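Local structure of quinoline 2-oxidoreductase large subunit (Pseudomonas putida, 1T3Q) at residues 222-227 with 504-509; 202-207 with 255-260; 498-503 with 530-535. The protein probably hydroxylates quinoline at carbon 2 as the molybdenum-bearing subunit of a xanthine dehydrogenase family enzyme, using a molybdopterin cytosine dinucleotide cofactor. All blocks are in the same frame, centred on the assembly; numbering follows the deposited sequence.

Interaction 1 (222-227 with 504-509); sequences ATQMPS and ASSGQG. With MCN (pterin cytosine dinucleotide), chain N.
The methyl group of A504 points at 222-227, where it meets the carbonyl oxygen of T223 and the ring of P226, whose CD lies 3.6 Å from A504 CB. Alanine suits this spot: its single carbon sits between a peptide oxygen and a proline ring. A water donates to T223 O at 2.8 Å and, weakly, to S505 O. The turn that presents T223 O is an ST turn, closed by M225 N bonding to T223 OG1, and M225 stands at the N-cap position of helix 226-237. From here 504-509 runs on into the cofactor site, where the two molybdopterin-binding regions come together. S506 places OG between its backbone N and carbonyl carbon (chi1 51°), hydrogen-bonded to the pterin O4' of MCN at 2.6 Å. Q508 bends at chi2 (-82°) and uses both ends of its amide: OE1 receives S506 N on a lone pair in the carbonyl plane, while NE2 donates to the phosphate oxygen MCN O3B at 3.0 Å. G507 passes close under the pterin, where any CB would collide with MCN N2'. Opposite, Q224 turns its amide to the molybdenum centre, NE2 donating to SMO OM1 and A544 O, OE1 accepting from G256 N.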
loop_
_atom_site.group_PDB
_atom_site.type_symbol
_atom_site.label_atom_id
_atom_site.label_comp_id
_atom_site.label_asym_id
_atom_site.label_seq_id
_atom_site.Cartn_x
_atom_site.Cartn_y
_atom_site.Cartn_z
ATOM N N ALA B 222 10.640 -7.558 -8.282
ATOM C CA ALA B 222 12.025 -7.184 -8.018
ATOM C C ALA B 222 12.695 -7.017 -9.380
ATOM O O ALA B 222 13.391 -7.913 -9.860
ATOM C CB ALA B 222 12.719 -8.274 -7.218
ATOM N N THR B 223 12.474 -5.864 -9.995
ATOM C CA THR B 223 13.026 -5.597 -11.315
ATOM C C THR B 223 13.871 -4.333 -11.372
ATOM O O THR B 223 13.728 -3.429 -10.542
ATOM C CB THR B 223 11.889 -5.471 -12.357
ATOM O OG1 THR B 223 12.449 -5.241 -13.655
ATOM C CG2 THR B 223 10.971 -4.298 -12.003
ATOM N N GLN B 224 14.755 -4.282 -12.360
ATOM C CA GLN B 224 15.610 -3.118 -12.575
ATOM C C GLN B 224 14.985 -2.249 -13.675
ATOM O O GLN B 224 15.467 -1.149 -13.955
ATOM C CB GLN B 224 17.011 -3.555 -13.029
ATOM C CG GLN B 224 17.648 -4.615 -12.149
ATOM C CD GLN B 224 19.006 -5.064 -12.648
ATOM O OE1 GLN B 224 19.389 -6.216 -12.459
ATOM N NE2 GLN B 224 19.746 -4.153 -13.280
ATOM N N MET B 225 13.903 -2.738 -14.284
ATOM C CA MET B 225 13.241 -2.015 -15.383
ATOM C C MET B 225 11.707 -2.008 -15.265
ATOM O O MET B 225 11.013 -2.601 -16.089
ATOM C CB MET B 225 13.642 -2.666 -16.716
ATOM C CG MET B 225 15.154 -2.800 -16.931
ATOM S SD MET B 225 15.611 -3.809 -18.379
ATOM C CE MET B 225 15.086 -2.713 -19.738
ATOM N N PRO B 226 11.157 -1.300 -14.264
ATOM C CA PRO B 226 9.701 -1.253 -14.074
ATOM C C PRO B 226 8.825 -0.776 -15.240
ATOM O O PRO B 226 7.791 -1.387 -15.524
ATOM C CB PRO B 226 9.545 -0.385 -12.825
ATOM C CG PRO B 226 10.730 0.515 -12.893
ATOM C CD PRO B 226 11.838 -0.404 -13.312
ATOM N N SER B 227 9.221 0.306 -15.909
ATOM C CA SER B 227 8.432 0.818 -17.032
ATOM C C SER B 227 8.379 -0.209 -18.161
ATOM O O SER B 227 7.354 -0.360 -18.831
ATOM C CB SER B 227 9.025 2.129 -17.563
ATOM O OG SER B 227 8.960 3.155 -16.588
ATOM N N ALA B 504 15.266 2.196 -11.172
ATOM C CA ALA B 504 14.974 1.280 -10.076
ATOM C C ALA B 504 16.302 0.839 -9.477
ATOM O O ALA B 504 17.229 0.477 -10.196
ATOM C CB ALA B 504 14.194 0.076 -10.587
ATOM N N SER B 505 16.392 0.874 -8.154
ATOM C CA SER B 505 17.624 0.505 -7.463
ATOM C C SER B 505 17.646 -0.937 -6.970
ATOM O O SER B 505 16.617 -1.489 -6.594
ATOM C CB SER B 505 17.839 1.443 -6.265
ATOM O OG SER B 505 19.029 1.126 -5.564
ATOM N N SER B 506 18.828 -1.543 -6.994
ATOM C CA SER B 506 19.006 -2.899 -6.495
ATOM C C SER B 506 20.256 -2.903 -5.617
ATOM O O SER B 506 20.995 -3.887 -5.558
ATOM C CB SER B 506 19.127 -3.917 -7.645
ATOM O OG SER B 506 20.099 -3.542 -8.603
ATOM N N GLY B 507 20.477 -1.772 -4.945
ATOM C CA GLY B 507 21.611 -1.631 -4.050
ATOM C C GLY B 507 22.683 -0.631 -4.450
ATOM O O GLY B 507 23.595 -0.374 -3.659
ATOM N N GLN B 508 22.592 -0.047 -5.646
ATOM C CA GLN B 508 23.634 0.889 -6.068
ATOM C C GLN B 508 23.549 2.329 -5.559
ATOM O O GLN B 508 24.259 3.199 -6.050
ATOM C CB GLN B 508 23.816 0.874 -7.602
ATOM C CG GLN B 508 22.631 1.317 -8.436
ATOM C CD GLN B 508 21.616 0.213 -8.637
ATOM O OE1 GLN B 508 21.003 -0.257 -7.684
ATOM N NE2 GLN B 508 21.436 -0.208 -9.886
ATOM N N GLY B 509 22.680 2.577 -4.581
ATOM C CA GLY B 509 22.590 3.899 -3.970
ATOM C C GLY B 509 21.857 5.078 -4.590
ATOM O O GLY B 509 22.077 6.215 -4.160
HETATM N N1 MCN N . 28.025 6.630 -9.151
HETATM C C2 MCN N . 28.527 7.860 -8.613
HETATM N N3 MCN N . 29.211 8.624 -9.545
HETATM C C4 MCN N . 29.440 8.302 -10.879
HETATM C C5 MCN N . 28.913 7.023 -11.371
HETATM C C6 MCN N . 28.213 6.204 -10.518
HETATM O O2 MCN N . 28.367 8.144 -7.447
HETATM N N4 MCN N . 30.101 9.112 -11.678
HETATM C "C1'" MCN N . 27.205 5.751 -8.134
HETATM C C2D MCN N . 25.632 5.964 -8.305
HETATM O "O2'" MCN N . 24.966 5.851 -6.997
HETATM C "C3'" MCN N . 25.246 4.897 -9.308
HETATM C C4D MCN N . 26.118 3.713 -8.965
HETATM O O4D MCN N . 27.356 4.317 -8.335
HETATM O "O3'" MCN N . 23.817 4.578 -9.170
HETATM C "C5'" MCN N . 26.380 2.710 -10.124
HETATM O "O5'" MCN N . 26.833 3.490 -11.202
HETATM P PA MCN N . 26.181 3.510 -12.639
HETATM O O1A MCN N . 25.529 4.851 -12.780
HETATM O O2A MCN N . 27.305 3.071 -13.563
HETATM O O3A MCN N . 25.095 2.327 -12.900
HETATM P PB MCN N . 23.584 2.156 -12.400
HETATM O O1B MCN N . 22.723 2.131 -13.620
HETATM O O2B MCN N . 23.245 3.154 -11.332
HETATM O O3B MCN N . 23.590 0.716 -11.692
HETATM C C10 MCN N . 23.478 -0.461 -12.451
HETATM C "C9'" MCN N . 24.844 -1.068 -12.464
HETATM C "C8'" MCN N . 24.675 -2.400 -13.231
HETATM S "S8'" MCN N . 24.161 -2.239 -14.935
HETATM C "C7'" MCN N . 24.903 -3.622 -12.746
HETATM S "S7'" MCN N . 24.684 -5.151 -13.643
HETATM C "C6'" MCN N . 25.327 -3.743 -11.243
HETATM C C7 MCN N . 26.022 -2.491 -10.780
HETATM O "O9'" MCN N . 25.233 -1.341 -11.037
HETATM N "N5'" MCN N . 24.070 -4.180 -10.504
HETATM C C4A MCN N . 24.279 -3.934 -9.089
HETATM N "N8'" MCN N . 26.283 -2.553 -9.302
HETATM C C4B MCN N . 25.328 -3.220 -8.481
HETATM N "N1'" MCN N . 25.491 -3.002 -7.090
HETATM C "C2'" MCN N . 24.529 -3.550 -6.311
HETATM N "N2'" MCN N . 24.647 -3.382 -4.977
HETATM N "N3'" MCN N . 23.447 -4.241 -6.818
HETATM C "C4'" MCN N . 23.205 -4.490 -8.221
HETATM O "O4'" MCN N . 22.231 -5.104 -8.583
HETATM O O HOH W 1 15.990 -2.891 -9.059
#

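Interaction 2 (202-207 with 255-260); sequences ETRGAV and FGQKAH. With MCN (pterin cytosine dinucleotide), chain N; SMO (dioxosulfidomolybdenum(VI) ion), chain O.
K258 NZ is gripped by E202 twice, through the main-chain oxygen and through the carboxylate. NZ lies 2.8 Å from E202 O, approaching from above the carbonyl plane (51° out of it), and also 2.8 Å from E202 OE1, a salt bridge made on the anti side of the carboxylate. A further bond, to G253 O, completes the hold on the ammonium group. The lysine chain is extended beyond CG, which carries NZ this far; it crosses the glutamate side chain at about a right angle. A lysine suits the place, its length bringing a donor of three protons to these acceptors. E202 is held in its turn: OE1 also accepts from G252 N, and F109 of the small subunit packs on the side chain. The opposite charges, paired so closely, would probably keep both groups ionised despite their burial.

Next to this pair, R204 and Q257 also cross at about a right angle, R204 CG packing beside the glutamine. The guanidinium runs on past it, bent at chi3 (-56°), to a salt bridge with E283.

The 255-260 loop is folded by a type I turn, A259 N bonding to G256 O, and H260 ND1 reaches back to Q257 O at 3.1 Å with the acceptor in the ring plane. At its start F255 N donates to MCN O4' at 2.9 Å, and the F255 ring lays one face over the pterin, CE1 sitting 3.4 Å from MCN C4'. G256 passes close to the metal centre, its CA 3.2 Å from SMO OM1; a side chain there would collide with the sulfido ligand. The molybdenum itself is chelated by the dithiolene sulfurs S7' and S8', the pyranopterin site of molybdenum hydroxylases.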
loop_
_atom_site.group_PDB
_atom_site.type_symbol
_atom_site.label_atom_id
_atom_site.label_comp_id
_atom_site.label_asym_id
_atom_site.label_seq_id
_atom_site.Cartn_x
_atom_site.Cartn_y
_atom_site.Cartn_z
ATOM N N GLU B 202 19.219 -12.329 -3.056
ATOM C CA GLU B 202 17.759 -12.408 -3.085
ATOM C C GLU B 202 17.405 -12.943 -4.471
ATOM O O GLU B 202 17.834 -12.385 -5.480
ATOM C CB GLU B 202 17.108 -11.035 -2.926
ATOM C CG GLU B 202 15.599 -11.075 -3.152
ATOM C CD GLU B 202 15.011 -9.717 -3.467
ATOM O OE1 GLU B 202 15.530 -9.038 -4.379
ATOM O OE2 GLU B 202 14.023 -9.329 -2.815
ATOM N N THR B 203 16.630 -14.019 -4.527
ATOM C CA THR B 203 16.248 -14.591 -5.813
ATOM C C THR B 203 15.160 -13.728 -6.446
ATOM O O THR B 203 14.758 -12.708 -5.883
ATOM C CB THR B 203 15.701 -16.019 -5.642
ATOM O OG1 THR B 203 14.583 -15.992 -4.748
ATOM C CG2 THR B 203 16.781 -16.942 -5.087
ATOM N N ARG B 204 14.670 -14.142 -7.609
ATOM C CA ARG B 204 13.622 -13.382 -8.278
ATOM C C ARG B 204 12.278 -13.604 -7.605
ATOM O O ARG B 204 12.047 -14.625 -6.955
ATOM C CB ARG B 204 13.522 -13.783 -9.751
ATOM C CG ARG B 204 14.801 -13.549 -10.547
ATOM C CD ARG B 204 14.661 -14.145 -11.939
ATOM N NE ARG B 204 14.325 -15.564 -11.881
ATOM C CZ ARG B 204 13.899 -16.269 -12.924
ATOM N NH1 ARG B 204 13.611 -17.558 -12.785
ATOM N NH2 ARG B 204 13.753 -15.684 -14.107
ATOM N N GLY B 205 11.388 -12.635 -7.771
ATOM C CA GLY B 205 10.076 -12.745 -7.176
ATOM C C GLY B 205 9.143 -11.673 -7.686
ATOM O O GLY B 205 9.581 -10.629 -8.164
ATOM N N ALA B 206 7.848 -11.941 -7.597
ATOM C CA ALA B 206 6.844 -10.991 -8.033
ATOM C C ALA B 206 5.499 -11.365 -7.423
ATOM O O ALA B 206 5.244 -12.532 -7.128
ATOM C CB ALA B 206 6.756 -10.980 -9.559
ATOM N N VAL B 207 4.651 -10.362 -7.221
ATOM C CA VAL B 207 3.325 -10.562 -6.658
ATOM C C VAL B 207 2.366 -9.707 -7.472
ATOM O O VAL B 207 2.583 -8.506 -7.632
ATOM C CB VAL B 207 3.251 -10.109 -5.174
ATOM C CG1 VAL B 207 1.856 -10.358 -4.620
ATOM C CG2 VAL B 207 4.284 -10.860 -4.348
ATOM N N PHE B 255 22.263 -7.067 -10.668
ATOM C CA PHE B 255 23.421 -7.347 -11.507
ATOM C C PHE B 255 23.078 -7.747 -12.942
ATOM O O PHE B 255 23.869 -8.409 -13.600
ATOM C CB PHE B 255 24.257 -8.451 -10.856
ATOM C CG PHE B 255 24.499 -8.233 -9.387
ATOM C CD1 PHE B 255 25.294 -7.176 -8.952
ATOM C CD2 PHE B 255 23.896 -9.054 -8.439
ATOM C CE1 PHE B 255 25.482 -6.935 -7.588
ATOM C CE2 PHE B 255 24.077 -8.823 -7.069
ATOM C CZ PHE B 255 24.870 -7.762 -6.647
ATOM N N GLY B 256 21.907 -7.339 -13.417
ATOM C CA GLY B 256 21.501 -7.682 -14.771
ATOM C C GLY B 256 20.457 -8.785 -14.834
ATOM O O GLY B 256 19.587 -8.780 -15.714
ATOM N N GLN B 257 20.527 -9.732 -13.904
ATOM C CA GLN B 257 19.575 -10.846 -13.901
ATOM C C GLN B 257 18.143 -10.346 -13.786
ATOM O O GLN B 257 17.220 -10.912 -14.381
ATOM C CB GLN B 257 19.873 -11.808 -12.748
ATOM C CG GLN B 257 19.102 -13.126 -12.835
ATOM C CD GLN B 257 19.252 -13.978 -11.592
ATOM O OE1 GLN B 257 18.542 -13.785 -10.607
ATOM N NE2 GLN B 257 20.192 -14.917 -11.629
ATOM N N LYS B 258 17.961 -9.279 -13.018
ATOM C CA LYS B 258 16.646 -8.706 -12.819
ATOM C C LYS B 258 16.356 -7.592 -13.823
ATOM O O LYS B 258 15.477 -6.755 -13.619
ATOM C CB LYS B 258 16.515 -8.232 -11.365
ATOM C CG LYS B 258 16.499 -9.427 -10.411
ATOM C CD LYS B 258 16.464 -9.053 -8.934
ATOM C CE LYS B 258 16.581 -10.314 -8.083
ATOM N NZ LYS B 258 16.876 -10.017 -6.647
ATOM N N ALA B 259 17.107 -7.609 -14.920
ATOM C CA ALA B 259 16.929 -6.651 -15.998
ATOM C C ALA B 259 16.412 -7.423 -17.212
ATOM O O ALA B 259 16.846 -7.193 -18.339
ATOM C CB ALA B 259 18.245 -5.962 -16.334
ATOM N N HIS B 260 15.508 -8.362 -16.958
ATOM C CA HIS B 260 14.887 -9.157 -18.018
ATOM C C HIS B 260 13.421 -9.316 -17.671
ATOM O O HIS B 260 13.016 -9.136 -16.517
ATOM C CB HIS B 260 15.464 -10.574 -18.112
ATOM C CG HIS B 260 16.935 -10.632 -18.376
ATOM N ND1 HIS B 260 17.866 -10.733 -17.365
ATOM C CD2 HIS B 260 17.635 -10.625 -19.536
ATOM C CE1 HIS B 260 19.077 -10.790 -17.891
ATOM N NE2 HIS B 260 18.965 -10.726 -19.205
HETATM N N1 MCN N . 28.025 6.630 -9.151
HETATM C C2 MCN N . 28.527 7.860 -8.613
HETATM N N3 MCN N . 29.211 8.624 -9.545
HETATM C C4 MCN N . 29.440 8.302 -10.879
HETATM C C5 MCN N . 28.913 7.023 -11.371
HETATM C C6 MCN N . 28.213 6.204 -10.518
HETATM O O2 MCN N . 28.367 8.144 -7.447
HETATM N N4 MCN N . 30.101 9.112 -11.678
HETATM C "C1'" MCN N . 27.205 5.751 -8.134
HETATM C C2D MCN N . 25.632 5.964 -8.305
HETATM O "O2'" MCN N . 24.966 5.851 -6.997
HETATM C "C3'" MCN N . 25.246 4.897 -9.308
HETATM C C4D MCN N . 26.118 3.713 -8.965
HETATM O O4D MCN N . 27.356 4.317 -8.335
HETATM O "O3'" MCN N . 23.817 4.578 -9.170
HETATM C "C5'" MCN N . 26.380 2.710 -10.124
HETATM O "O5'" MCN N . 26.833 3.490 -11.202
HETATM P PA MCN N . 26.181 3.510 -12.639
HETATM O O1A MCN N . 25.529 4.851 -12.780
HETATM O O2A MCN N . 27.305 3.071 -13.563
HETATM O O3A MCN N . 25.095 2.327 -12.900
HETATM P PB MCN N . 23.584 2.156 -12.400
HETATM O O1B MCN N . 22.723 2.131 -13.620
HETATM O O2B MCN N . 23.245 3.154 -11.332
HETATM O O3B MCN N . 23.590 0.716 -11.692
HETATM C C10 MCN N . 23.478 -0.461 -12.451
HETATM C "C9'" MCN N . 24.844 -1.068 -12.464
HETATM C "C8'" MCN N . 24.675 -2.400 -13.231
HETATM S "S8'" MCN N . 24.161 -2.239 -14.935
HETATM C "C7'" MCN N . 24.903 -3.622 -12.746
HETATM S "S7'" MCN N . 24.684 -5.151 -13.643
HETATM C "C6'" MCN N . 25.327 -3.743 -11.243
HETATM C C7 MCN N . 26.022 -2.491 -10.780
HETATM O "O9'" MCN N . 25.233 -1.341 -11.037
HETATM N "N5'" MCN N . 24.070 -4.180 -10.504
HETATM C C4A MCN N . 24.279 -3.934 -9.089
HETATM N "N8'" MCN N . 26.283 -2.553 -9.302
HETATM C C4B MCN N . 25.328 -3.220 -8.481
HETATM N "N1'" MCN N . 25.491 -3.002 -7.090
HETATM C "C2'" MCN N . 24.529 -3.550 -6.311
HETATM N "N2'" MCN N . 24.647 -3.382 -4.977
HETATM N "N3'" MCN N . 23.447 -4.241 -6.818
HETATM C "C4'" MCN N . 23.205 -4.490 -8.221
HETATM O "O4'" MCN N . 22.231 -5.104 -8.583
HETATM S S SMO O . 24.155 -6.386 -16.577
HETATM MO MO SMO O . 23.688 -4.466 -15.769
HETATM O OM2 SMO O . 23.939 -4.088 -17.449
HETATM O OM1 SMO O . 22.031 -4.636 -15.465
#

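Interaction 3 (498-503 with 530-535); sequences TVTTSL and VIQAGS
V499 and I531 sit next to each other on neighbouring parallel strands, the two outer members of a beta-alpha-beta unit whose connecting helix is 510-522. Three backbone bonds zip the strands together, V499 N to V530 O, Q532 N to V499 O at 2.7 Å and T501 N to Q532 O. On the face turned to the helix, I531 swings CD1 over to V499 CB at 3.6 Å (chi2 -58°), and the two side chains lie side by side, pointing the same way; beta-branched residues suit a strand, and their methyls pack on A518, L514 and A515. T501 adds CG2 to this apolar patch, 3.7 Å from A533 CB, while its OG1, anti to the backbone N (chi1 -176°), accepts from L503 N in an ST turn.

On the opposite face Q532 stretches out beyond CG and lays its amide against the CG2 methyl of T498. NE2 donates to T500 OG1 and also to K537 O of the second subunit, so this face meets the dimer partner. Replacing Q532 by an alanine would probably leave T500 OG1 and that K537 oxygen without this donor and take away the amide packed against the T498 methyl. T500 OG1, with N538 ND2 of the second subunit as another partner, receives Q532 NE2 at 3.0 Å, 14° out of the amide plane.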
loop_
_atom_site.group_PDB
_atom_site.type_symbol
_atom_site.label_atom_id
_atom_site.label_comp_id
_atom_site.label_asym_id
_atom_site.label_seq_id
_atom_site.Cartn_x
_atom_site.Cartn_y
_atom_site.Cartn_z
ATOM N N THR B 498 10.823 17.264 -4.276
ATOM C CA THR B 498 10.363 15.892 -4.491
ATOM C C THR B 498 10.723 15.465 -5.911
ATOM O O THR B 498 10.247 16.053 -6.883
ATOM C CB THR B 498 8.839 15.776 -4.315
ATOM O OG1 THR B 498 8.482 16.184 -2.989
ATOM C CG2 THR B 498 8.381 14.332 -4.540
ATOM N N VAL B 499 11.576 14.452 -6.019
ATOM C CA VAL B 499 12.019 13.935 -7.309
ATOM C C VAL B 499 11.402 12.565 -7.559
ATOM O O VAL B 499 11.346 11.730 -6.656
ATOM C CB VAL B 499 13.562 13.784 -7.346
ATOM C CG1 VAL B 499 14.010 13.235 -8.693
ATOM C CG2 VAL B 499 14.220 15.124 -7.073
ATOM N N THR B 500 10.923 12.343 -8.778
ATOM C CA THR B 500 10.350 11.054 -9.133
ATOM C C THR B 500 11.164 10.516 -10.298
ATOM O O THR B 500 11.371 11.200 -11.305
ATOM C CB THR B 500 8.867 11.163 -9.545
ATOM O OG1 THR B 500 8.122 11.790 -8.493
ATOM C CG2 THR B 500 8.282 9.768 -9.791
ATOM N N THR B 501 11.658 9.297 -10.147
ATOM C CA THR B 501 12.463 8.690 -11.190
ATOM C C THR B 501 11.926 7.336 -11.635
ATOM O O THR B 501 11.192 6.660 -10.911
ATOM C CB THR B 501 13.925 8.529 -10.728
ATOM O OG1 THR B 501 14.713 8.023 -11.809
ATOM C CG2 THR B 501 14.015 7.573 -9.543
ATOM N N SER B 502 12.302 6.967 -12.851
ATOM C CA SER B 502 11.916 5.715 -13.467
ATOM C C SER B 502 13.032 4.700 -13.213
ATOM O O SER B 502 12.904 3.513 -13.519
ATOM C CB SER B 502 11.729 5.947 -14.964
ATOM O OG SER B 502 12.720 6.855 -15.443
ATOM N N LEU B 503 14.134 5.190 -12.654
ATOM C CA LEU B 503 15.279 4.347 -12.320
ATOM C C LEU B 503 14.902 3.472 -11.121
ATOM O O LEU B 503 14.285 3.950 -10.170
ATOM C CB LEU B 503 16.479 5.229 -11.953
ATOM C CG LEU B 503 17.582 5.542 -12.975
ATOM C CD1 LEU B 503 17.075 5.423 -14.389
ATOM C CD2 LEU B 503 18.129 6.936 -12.702
ATOM N N VAL B 530 13.949 14.484 -1.657
ATOM C CA VAL B 530 13.596 13.081 -1.497
ATOM C C VAL B 530 13.438 12.446 -2.874
ATOM O O VAL B 530 12.891 13.060 -3.791
ATOM C CB VAL B 530 12.291 12.869 -0.683
ATOM C CG1 VAL B 530 11.091 13.454 -1.413
ATOM C CG2 VAL B 530 12.083 11.382 -0.450
ATOM N N ILE B 531 13.951 11.230 -3.019
ATOM C CA ILE B 531 13.853 10.511 -4.278
ATOM C C ILE B 531 12.727 9.481 -4.207
ATOM O O ILE B 531 12.710 8.616 -3.327
ATOM C CB ILE B 531 15.172 9.785 -4.617
ATOM C CG1 ILE B 531 16.321 10.798 -4.685
ATOM C CG2 ILE B 531 15.039 9.045 -5.954
ATOM C CD1 ILE B 531 16.102 11.911 -5.699
ATOM N N GLN B 532 11.785 9.599 -5.138
ATOM C CA GLN B 532 10.649 8.691 -5.238
ATOM C C GLN B 532 10.896 7.770 -6.420
ATOM O O GLN B 532 11.108 8.234 -7.540
ATOM C CB GLN B 532 9.352 9.476 -5.464
ATOM C CG GLN B 532 8.917 10.280 -4.262
ATOM C CD GLN B 532 7.590 10.974 -4.464
ATOM O OE1 GLN B 532 6.892 11.270 -3.500
ATOM N NE2 GLN B 532 7.238 11.251 -5.716
ATOM N N ALA B 533 10.875 6.467 -6.162
ATOM C CA ALA B 533 11.103 5.470 -7.199
ATOM C C ALA B 533 10.274 4.236 -6.879
ATOM O O ALA B 533 9.661 4.158 -5.822
ATOM C CB ALA B 533 12.575 5.106 -7.250
ATOM N N GLY B 534 10.243 3.276 -7.792
ATOM C CA GLY B 534 9.487 2.062 -7.532
ATOM C C GLY B 534 8.002 2.092 -7.846
ATOM O O GLY B 534 7.230 1.311 -7.282
ATOM N N SER B 535 7.592 3.002 -8.725
ATOM C CA SER B 535 6.193 3.103 -9.144
ATOM C C SER B 535 6.120 3.697 -10.541
ATOM O O SER B 535 6.798 4.687 -10.834
ATOM C CB SER B 535 5.382 3.984 -8.201
ATOM O OG SER B 535 4.064 4.142 -8.705
HETATM O O HOH W 2 8.692 6.002 -9.525
HETATM O O HOH W 3 11.322 3.891 -10.311
#

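In the fold
Following the chain from the N terminus, 202-207, which runs into strand 205-211, opens interaction 2; strand 216-221 follows, and 222-227 opens interaction 1 before 255-260 closes interaction 2 across 47 residues. Interactions 1 and 2 therefore cross, and they touch, Q224 bonding to K258 O and G256 N; both reach the same cofactor. The chain then runs through a long excursion to 498-503, which opens interaction 3, and 504-509 closes interaction 1, joining the two molybdopterin-binding regions. Finally 530-535 closes interaction 3 after helix 510-522, so interactions 1 and 3 cross as well, meeting where P226 packs on S502. Interactions 2 and 3 lie in series without touching.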